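Local structure of paenibacillus xanthan lyase (Paenibacillus, 6F2P) at residues K363-R377 with A457-S469. The protein cleaves the polysaccharide xanthan as a lyase, probably by the beta-elimination chemistry of polysaccharide lyase family 8. Residues are numbered along the deposited sequence; the frame is centred on the assembly and turned at random.
Sequences KYKQFSGMDRAVQLR and AGGTDILGQYGVS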
ATOM      1  N   LYS A 363     -10.074  -5.341 -14.190  1.00 15.60           N
ATOM      2  CA  LYS A 363      -9.093  -5.775 -13.192  1.00 19.47           C
ATOM      3  C   LYS A 363      -9.201  -4.940 -11.929  1.00 16.51           C
ATOM      4  O   LYS A 363      -9.681  -3.814 -11.962  1.00 15.80           O
ATOM      5  CB  LYS A 363      -7.651  -5.697 -13.724  1.00 17.50           C
ATOM      6  CG  LYS A 363      -7.136  -4.278 -13.959  1.00 25.23           C
ATOM      7  CD  LYS A 363      -5.620  -4.234 -14.147  1.00 31.21           C
ATOM      8  CE  LYS A 363      -5.185  -4.875 -15.456  1.00 32.41           C
ATOM      9  NZ  LYS A 363      -3.702  -4.944 -15.556  1.00 32.45           N
ATOM     10  N   TYR A 364      -8.759  -5.511 -10.814  1.00 18.75           N
ATOM     11  CA  TYR A 364      -8.596  -4.764  -9.574  1.00 19.24           C
ATOM     12  C   TYR A 364      -7.106  -4.572  -9.331  1.00 19.37           C
ATOM     13  O   TYR A 364      -6.303  -5.442  -9.691  1.00 24.41           O
ATOM     14  CB  TYR A 364      -9.225  -5.508  -8.394  1.00 16.65           C
ATOM     15  CG  TYR A 364      -9.044  -4.781  -7.077  1.00 17.85           C
ATOM     16  CD1 TYR A 364      -9.917  -3.767  -6.699  1.00 20.05           C
ATOM     17  CD2 TYR A 364      -7.993  -5.097  -6.220  1.00 11.99           C
ATOM     18  CE1 TYR A 364      -9.753  -3.086  -5.508  1.00 15.33           C
ATOM     19  CE2 TYR A 364      -7.819  -4.422  -5.031  1.00 12.55           C
ATOM     20  CZ  TYR A 364      -8.704  -3.415  -4.681  1.00 16.22           C
ATOM     21  OH  TYR A 364      -8.554  -2.739  -3.493  1.00 16.32           O
ATOM     22  N   LYS A 365      -6.725  -3.443  -8.734  1.00 13.82           N
ATOM     23  CA  LYS A 365      -5.312  -3.187  -8.477  1.00 12.03           C
ATOM     24  C   LYS A 365      -5.086  -2.311  -7.252  1.00 11.55           C
ATOM     25  O   LYS A 365      -5.587  -1.188  -7.183  1.00 15.47           O
ATOM     26  CB  LYS A 365      -4.641  -2.579  -9.715  1.00 15.36           C
ATOM     27  CG  LYS A 365      -3.113  -2.571  -9.665  1.00 16.66           C
ATOM     28  CD  LYS A 365      -2.507  -2.283 -11.032  1.00 20.83           C
ATOM     29  CE  LYS A 365      -0.985  -2.236 -10.981  1.00 18.53           C
ATOM     30  NZ  LYS A 365      -0.405  -3.534 -10.520  1.00 24.13           N
ATOM     31  N   GLN A 366      -4.334  -2.833  -6.282  1.00  9.55           N
ATOM     32  CA  GLN A 366      -4.011  -2.080  -5.071  1.00 11.47           C
ATOM     33  C   GLN A 366      -2.676  -1.357  -5.202  1.00 19.31           C
ATOM     34  O   GLN A 366      -1.640  -1.994  -5.406  1.00 21.13           O
ATOM     35  CB  GLN A 366      -3.956  -2.993  -3.850  1.00 10.92           C
ATOM     36  CG  GLN A 366      -4.018  -2.272  -2.512  1.00 10.36           C
ATOM     37  CD  GLN A 366      -5.448  -2.123  -2.004  1.00 14.26           C
ATOM     38  OE1 GLN A 366      -6.287  -2.991  -2.238  1.00 14.16           O
ATOM     39  NE2 GLN A 366      -5.735  -1.015  -1.320  1.00 11.67           N
ATOM     40  N   PHE A 367      -2.706  -0.034  -5.062  1.00 13.95           N
ATOM     41  CA  PHE A 367      -1.497   0.774  -5.134  1.00 13.56           C
ATOM     42  C   PHE A 367      -1.029   1.138  -3.733  1.00 18.17           C
ATOM     43  O   PHE A 367      -1.207   2.268  -3.264  1.00 22.06           O
ATOM     44  CB  PHE A 367      -1.747   2.015  -5.990  1.00 14.24           C
ATOM     45  CG  PHE A 367      -2.195   1.693  -7.385  1.00 13.58           C
ATOM     46  CD1 PHE A 367      -1.271   1.473  -8.387  1.00 13.80           C
ATOM     47  CD2 PHE A 367      -3.536   1.570  -7.684  1.00 13.66           C
ATOM     48  CE1 PHE A 367      -1.677   1.161  -9.670  1.00 14.20           C
ATOM     49  CE2 PHE A 367      -3.951   1.254  -8.965  1.00 15.40           C
ATOM     50  CZ  PHE A 367      -3.020   1.049  -9.961  1.00 14.59           C
ATOM     51  N   SER A 368      -0.424   0.162  -3.070  1.00 17.17           N
ATOM     52  CA  SER A 368      -0.027   0.296  -1.676  1.00 17.18           C
ATOM     53  C   SER A 368       1.043   1.359  -1.439  1.00 17.24           C
ATOM     54  O   SER A 368       1.174   1.880  -0.331  1.00 17.26           O
ATOM     55  CB  SER A 368       0.471  -1.053  -1.165  1.00 16.25           C
ATOM     56  OG  SER A 368      -0.598  -1.976  -1.108  1.00 19.12           O
ATOM     57  N   GLY A 369       1.819   1.663  -2.473  1.00 15.81           N
ATOM     58  CA  GLY A 369       2.879   2.647  -2.361  1.00 18.68           C
ATOM     59  C   GLY A 369       2.392   4.089  -2.307  1.00 19.56           C
ATOM     60  O   GLY A 369       3.151   4.989  -1.947  1.00 19.08           O
ATOM     61  N   MET A 370       1.129   4.316  -2.658  1.00 17.71           N
ATOM     62  CA  MET A 370       0.583   5.664  -2.636  1.00 12.62           C
ATOM     63  C   MET A 370      -0.843   5.727  -2.092  1.00 16.04           C
ATOM     64  O   MET A 370      -1.589   6.660  -2.400  1.00 16.34           O
ATOM     65  CB  MET A 370       0.637   6.277  -4.031  1.00 11.08           C
ATOM     66  CG  MET A 370      -0.260   5.585  -5.023  1.00 11.60           C
ATOM     67  SD  MET A 370      -0.016   6.250  -6.670  1.00 13.82           S
ATOM     68  CE  MET A 370      -1.196   5.295  -7.601  1.00 11.22           C
ATOM     69  N   ASP A 371      -1.216   4.741  -1.281  1.00 16.66           N
ATOM     70  CA  ASP A 371      -2.553   4.686  -0.686  1.00 13.86           C
ATOM     71  C   ASP A 371      -3.689   4.914  -1.689  1.00 16.46           C
ATOM     72  O   ASP A 371      -4.546   5.773  -1.477  1.00 17.37           O
ATOM     73  CB  ASP A 371      -2.666   5.676   0.479  1.00 10.26           C
ATOM     74  CG  ASP A 371      -1.748   5.319   1.648  1.00 18.08           C
ATOM     75  OD1 ASP A 371      -1.224   4.174   1.685  1.00  9.86           O
ATOM     76  OD2 ASP A 371      -1.559   6.192   2.531  1.00 17.78           O
ATOM     77  N   ARG A 372      -3.680   4.155  -2.782  1.00 13.79           N
ATOM     78  CA  ARG A 372      -4.726   4.262  -3.798  1.00 14.40           C
ATOM     79  C   ARG A 372      -5.195   2.879  -4.217  1.00 13.89           C
ATOM     80  O   ARG A 372      -4.487   1.888  -4.038  1.00 15.54           O
ATOM     81  CB  ARG A 372      -4.227   5.019  -5.030  1.00 11.17           C
ATOM     82  CG  ARG A 372      -3.852   6.464  -4.773  1.00 13.03           C
ATOM     83  CD  ARG A 372      -5.084   7.313  -4.495  1.00 16.70           C
ATOM     84  NE  ARG A 372      -4.793   8.748  -4.548  1.00 14.58           N
ATOM     85  CZ  ARG A 372      -4.494   9.496  -3.490  1.00 15.48           C
ATOM     86  NH1 ARG A 372      -4.443   8.953  -2.275  1.00 14.64           N
ATOM     87  NH2 ARG A 372      -4.246  10.791  -3.646  1.00 12.99           N
ATOM     88  N   ALA A 373      -6.391   2.817  -4.788  1.00 11.63           N
ATOM     89  CA  ALA A 373      -6.931   1.556  -5.282  1.00 13.83           C
ATOM     90  C   ALA A 373      -7.828   1.819  -6.489  1.00 18.95           C
ATOM     91  O   ALA A 373      -8.472   2.875  -6.585  1.00 15.99           O
ATOM     92  CB  ALA A 373      -7.706   0.839  -4.187  1.00 10.74           C
ATOM     93  N   VAL A 374      -7.859   0.864  -7.413  1.00 18.85           N
ATOM     94  CA  VAL A 374      -8.721   0.967  -8.581  1.00 17.39           C
ATOM     95  C   VAL A 374      -9.470  -0.336  -8.832  1.00 19.63           C
ATOM     96  O   VAL A 374      -8.873  -1.420  -8.849  1.00 16.59           O
ATOM     97  CB  VAL A 374      -7.932   1.350  -9.849  1.00 15.44           C
ATOM     98  CG1 VAL A 374      -8.841   1.351 -11.060  1.00 15.76           C
ATOM     99  CG2 VAL A 374      -7.299   2.709  -9.681  1.00 18.21           C
ATOM    100  N   GLN A 375     -10.784  -0.217  -9.004  1.00 17.01           N
ATOM    101  CA  GLN A 375     -11.609  -1.340  -9.401  1.00 16.21           C
ATOM    102  C   GLN A 375     -12.180  -1.080 -10.790  1.00 18.49           C
ATOM    103  O   GLN A 375     -12.909  -0.113 -11.008  1.00 21.04           O
ATOM    104  CB  GLN A 375     -12.733  -1.579  -8.393  1.00 12.79           C
ATOM    105  CG  GLN A 375     -13.751  -2.613  -8.834  1.00 14.61           C
ATOM    106  CD  GLN A 375     -13.173  -4.016  -8.930  1.00 20.74           C
ATOM    107  OE1 GLN A 375     -12.320  -4.305  -9.775  1.00 17.95           O
ATOM    108  NE2 GLN A 375     -13.640  -4.902  -8.056  1.00 25.97           N
ATOM    109  N   LEU A 376     -11.819  -1.934 -11.737  1.00 18.35           N
ATOM    110  CA  LEU A 376     -12.335  -1.826 -13.088  1.00 15.27           C
ATOM    111  C   LEU A 376     -13.175  -3.067 -13.402  1.00 21.62           C
ATOM    112  O   LEU A 376     -12.666  -4.192 -13.425  1.00 22.44           O
ATOM    113  CB  LEU A 376     -11.193  -1.667 -14.089  1.00 14.25           C
ATOM    114  CG  LEU A 376     -10.217  -0.508 -13.864  1.00 15.62           C
ATOM    115  CD1 LEU A 376      -9.044  -0.617 -14.826  1.00 16.04           C
ATOM    116  CD2 LEU A 376     -10.899   0.839 -14.025  1.00 13.54           C
ATOM    117  N   ARG A 377     -14.467  -2.842 -13.619  1.00 21.38           N
ATOM    118  CA  ARG A 377     -15.422  -3.893 -13.912  1.00 17.54           C
ATOM    119  C   ARG A 377     -16.098  -3.565 -15.228  1.00 20.06           C
ATOM    120  O   ARG A 377     -15.999  -2.440 -15.713  1.00 24.30           O
ATOM    121  CB  ARG A 377     -16.476  -3.962 -12.809  1.00 17.78           C
ATOM    122  CG  ARG A 377     -15.914  -4.289 -11.444  1.00 20.17           C
ATOM    123  CD  ARG A 377     -15.163  -5.590 -11.467  1.00 15.90           C
ATOM    124  NE  ARG A 377     -15.981  -6.667 -12.004  1.00 21.72           N
ATOM    125  CZ  ARG A 377     -15.527  -7.890 -12.265  1.00 20.32           C
ATOM    126  NH1 ARG A 377     -14.254  -8.183 -12.040  1.00 15.47           N
ATOM    127  NH2 ARG A 377     -16.343  -8.820 -12.756  1.00 15.95           N
ATOM    128  N   ALA A 457      -3.801   2.034   6.214  1.00 16.44           N
ATOM    129  CA  ALA A 457      -4.418   2.364   4.944  1.00 14.28           C
ATOM    130  C   ALA A 457      -3.891   1.383   3.909  1.00 13.66           C
ATOM    131  O   ALA A 457      -2.686   1.193   3.778  1.00 13.70           O
ATOM    132  CB  ALA A 457      -4.102   3.785   4.547  1.00 15.73           C
ATOM    133  N   GLY A 458      -4.799   0.746   3.186  1.00 13.34           N
ATOM    134  CA  GLY A 458      -4.406  -0.208   2.172  1.00 11.76           C
ATOM    135  C   GLY A 458      -5.481  -1.257   2.001  1.00 18.07           C
ATOM    136  O   GLY A 458      -6.666  -0.980   2.214  1.00 16.82           O
ATOM    137  N   GLY A 459      -5.070  -2.466   1.628  1.00 15.52           N
ATOM    138  CA  GLY A 459      -6.011  -3.536   1.388  1.00 13.72           C
ATOM    139  C   GLY A 459      -5.382  -4.725   0.703  1.00 16.52           C
ATOM    140  O   GLY A 459      -4.157  -4.830   0.625  1.00 18.05           O
ATOM    141  N   THR A 460      -6.234  -5.626   0.219  1.00 11.25           N
ATOM    142  CA  THR A 460      -5.795  -6.831  -0.471  1.00 12.48           C
ATOM    143  C   THR A 460      -6.826  -7.263  -1.516  1.00 13.75           C
ATOM    144  O   THR A 460      -7.886  -6.658  -1.641  1.00 15.34           O
ATOM    145  CB  THR A 460      -5.516  -7.988   0.510  1.00 13.95           C
ATOM    146  OG1 THR A 460      -4.865  -9.050  -0.189  1.00 17.33           O
ATOM    147  CG2 THR A 460      -6.807  -8.519   1.118  1.00 11.98           C
ATOM    148  N   ASP A 461      -6.521  -8.313  -2.267  1.00 14.04           N
ATOM    149  CA  ASP A 461      -7.326  -8.646  -3.432  1.00 12.12           C
ATOM    150  C   ASP A 461      -7.296 -10.127  -3.757  1.00 16.36           C
ATOM    151  O   ASP A 461      -6.474 -10.877  -3.233  1.00 19.56           O
ATOM    152  CB  ASP A 461      -6.790  -7.904  -4.637  1.00 18.89           C
ATOM    153  CG  ASP A 461      -5.311  -8.148  -4.846  1.00 23.32           C
ATOM    154  OD1 ASP A 461      -4.945  -9.268  -5.262  1.00 18.91           O
ATOM    155  OD2 ASP A 461      -4.516  -7.217  -4.589  1.00 32.96           O
ATOM    156  N   ILE A 462      -8.173 -10.537  -4.660  1.00 14.31           N
ATOM    157  CA  ILE A 462      -8.214 -11.925  -5.071  1.00 18.17           C
ATOM    158  C   ILE A 462      -8.622 -12.039  -6.543  1.00 19.23           C
ATOM    159  O   ILE A 462      -9.382 -11.211  -7.056  1.00 15.56           O
ATOM    160  CB  ILE A 462      -9.124 -12.760  -4.129  1.00 18.08           C
ATOM    161  CG1 ILE A 462      -8.568 -14.176  -3.965  1.00 19.60           C
ATOM    162  CG2 ILE A 462     -10.558 -12.772  -4.616  1.00 15.73           C
ATOM    163  CD1 ILE A 462      -9.135 -14.912  -2.768  1.00 22.01           C
ATOM    164  N   LEU A 463      -8.063 -13.040  -7.224  1.00 22.47           N
ATOM    165  CA  LEU A 463      -8.373 -13.324  -8.626  1.00 15.02           C
ATOM    166  C   LEU A 463      -8.027 -12.173  -9.563  1.00 18.81           C
ATOM    167  O   LEU A 463      -8.407 -12.175 -10.738  1.00 20.10           O
ATOM    168  CB  LEU A 463      -9.846 -13.713  -8.775  1.00 19.35           C
ATOM    169  CG  LEU A 463     -10.248 -14.948  -7.968  1.00 20.46           C
ATOM    170  CD1 LEU A 463     -11.709 -15.300  -8.176  1.00 26.21           C
ATOM    171  CD2 LEU A 463      -9.359 -16.113  -8.345  1.00 16.19           C
ATOM    172  N   GLY A 464      -7.290 -11.196  -9.046  1.00 14.67           N
ATOM    173  CA  GLY A 464      -7.008  -9.988  -9.793  1.00 18.31           C
ATOM    174  C   GLY A 464      -8.257  -9.227 -10.212  1.00 17.92           C
ATOM    175  O   GLY A 464      -8.193  -8.419 -11.137  1.00 19.25           O
ATOM    176  N   GLN A 465      -9.378  -9.472  -9.526  1.00 16.53           N
ATOM    177  CA  GLN A 465     -10.680  -8.917  -9.912  1.00 21.04           C
ATOM    178  C   GLN A 465     -11.492  -8.338  -8.743  1.00 18.92           C
ATOM    179  O   GLN A 465     -12.326  -7.453  -8.926  1.00 18.82           O
ATOM    180  CB  GLN A 465     -11.527  -9.997 -10.584  1.00 22.43           C
ATOM    181  CG  GLN A 465     -10.986 -10.500 -11.902  1.00 21.88           C
ATOM    182  CD  GLN A 465     -12.036 -11.257 -12.673  1.00 28.78           C
ATOM    183  OE1 GLN A 465     -13.108 -10.721 -12.976  1.00 25.24           O
ATOM    184  NE2 GLN A 465     -11.748 -12.522 -12.978  1.00 35.51           N
ATOM    185  N   TYR A 466     -11.265  -8.856  -7.546  1.00 15.43           N
ATOM    186  CA  TYR A 466     -12.067  -8.459  -6.398  1.00 16.83           C
ATOM    187  C   TYR A 466     -11.129  -7.952  -5.315  1.00 15.05           C
ATOM    188  O   TYR A 466     -10.019  -8.455  -5.151  1.00 14.85           O
ATOM    189  CB  TYR A 466     -12.925  -9.641  -5.902  1.00 14.50           C
ATOM    190  CG  TYR A 466     -13.628 -10.356  -7.034  1.00 18.56           C
ATOM    191  CD1 TYR A 466     -14.396  -9.649  -7.951  1.00 16.82           C
ATOM    192  CD2 TYR A 466     -13.497 -11.734  -7.211  1.00 20.91           C
ATOM    193  CE1 TYR A 466     -15.031 -10.291  -9.006  1.00 18.47           C
ATOM    194  CE2 TYR A 466     -14.134 -12.392  -8.267  1.00 16.29           C
ATOM    195  CZ  TYR A 466     -14.899 -11.660  -9.158  1.00 22.53           C
ATOM    196  OH  TYR A 466     -15.526 -12.289 -10.211  1.00 28.23           O
ATOM    197  N   GLY A 467     -11.558  -6.938  -4.582  1.00 14.28           N
ATOM    198  CA  GLY A 467     -10.668  -6.326  -3.624  1.00 12.00           C
ATOM    199  C   GLY A 467     -11.411  -5.758  -2.444  1.00 15.85           C
ATOM    200  O   GLY A 467     -12.635  -5.583  -2.477  1.00 17.93           O
ATOM    201  N   VAL A 468     -10.653  -5.479  -1.393  1.00 13.22           N
ATOM    202  CA  VAL A 468     -11.171  -4.858  -0.194  1.00 13.79           C
ATOM    203  C   VAL A 468     -10.117  -3.859   0.271  1.00 15.86           C
ATOM    204  O   VAL A 468      -8.922  -4.183   0.307  1.00 13.41           O
ATOM    205  CB  VAL A 468     -11.456  -5.916   0.906  1.00 11.96           C
ATOM    206  CG1 VAL A 468     -10.286  -6.866   1.047  1.00 10.91           C
ATOM    207  CG2 VAL A 468     -11.773  -5.250   2.238  1.00 13.21           C
ATOM    208  N   SER A 469     -10.545  -2.639   0.595  1.00 14.14           N
ATOM    209  CA  SER A 469      -9.625  -1.639   1.121  1.00 10.33           C
ATOM    210  C   SER A 469     -10.168  -1.029   2.384  1.00 11.70           C
ATOM    211  O   SER A 469     -11.375  -1.063   2.643  1.00 12.99           O
ATOM    212  CB  SER A 469      -9.387  -0.520   0.117  1.00 10.13           C
ATOM    213  OG  SER A 469      -8.743  -0.987  -1.049  1.00 14.13           O
TER
HETATM  214  O   HOH W   1      -2.916  -5.439  -6.650  1.00  8.36           O
HETATM  215  O   HOH W   2      -1.915  -2.526   1.240  1.00 15.12           O
HETATM  216  O   HOH W   3      -1.888   1.648   0.866  1.00 15.77           O
HETATM  217  O   HOH W   4     -15.802 -11.673 -13.100  1.00 28.84           O
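Two antiparallel beta hairpins from different sheets pack face to face here, 363-377 against 457-469. Y364 has the largest share of the contact. Its ring sits flat on the backbone of G467, whose CA stands 3.6 Å from the ring centroid, almost on the normal, in a CH-pi contact that leaves no room for a side chain there. CG of Y364 is anti to the backbone N (chi1 178°), which sends the ring across toward the second hairpin. D461 CB touches the ring at CD2, 3.4 Å away. Y364 OH donates to Q366 OE1 at 2.6 Å, from above the carbonyl plane. The amide of Q366 is thereby held at both ends, because NE2 donates to S469 OG at 3.0 Å, in the amide plane. With an alanine in place of Y364, G467 would probably lose its ring cover and Q366 OE1 its hydroxyl donor.

Both hairpins belong to the super-sandwich domain of polysaccharide lyase family 8. Strand 363-367 edges a four-stranded sheet, and strand 457-462 edges a nine-stranded one. Near the second hairpin's turn, Y364 N donates to G464 O at 3.0 Å. A classic beta bulge there sets Q465 and Y466 opposite I462. Q375 NE2 donates to Q465 O at 3.0 Å. R377 NH1 donates to Q465 OE1 at 2.9 Å, in the carbonyl plane on a lone pair, the guanidinium and amide nearly coplanar. CE1 of Y466 lies over one face of that guanidinium, 3.8 Å from NH1. A water joins R377 NH2, Q465 OE1 and Y466 OH. R377 NE is hydrogen-bonded to D490 O, of a calcium-site residue. At the far end the A457 methyl packs against the D371 carboxylate, which is hydrogen-bonded to S388 and salt-bridged to R390.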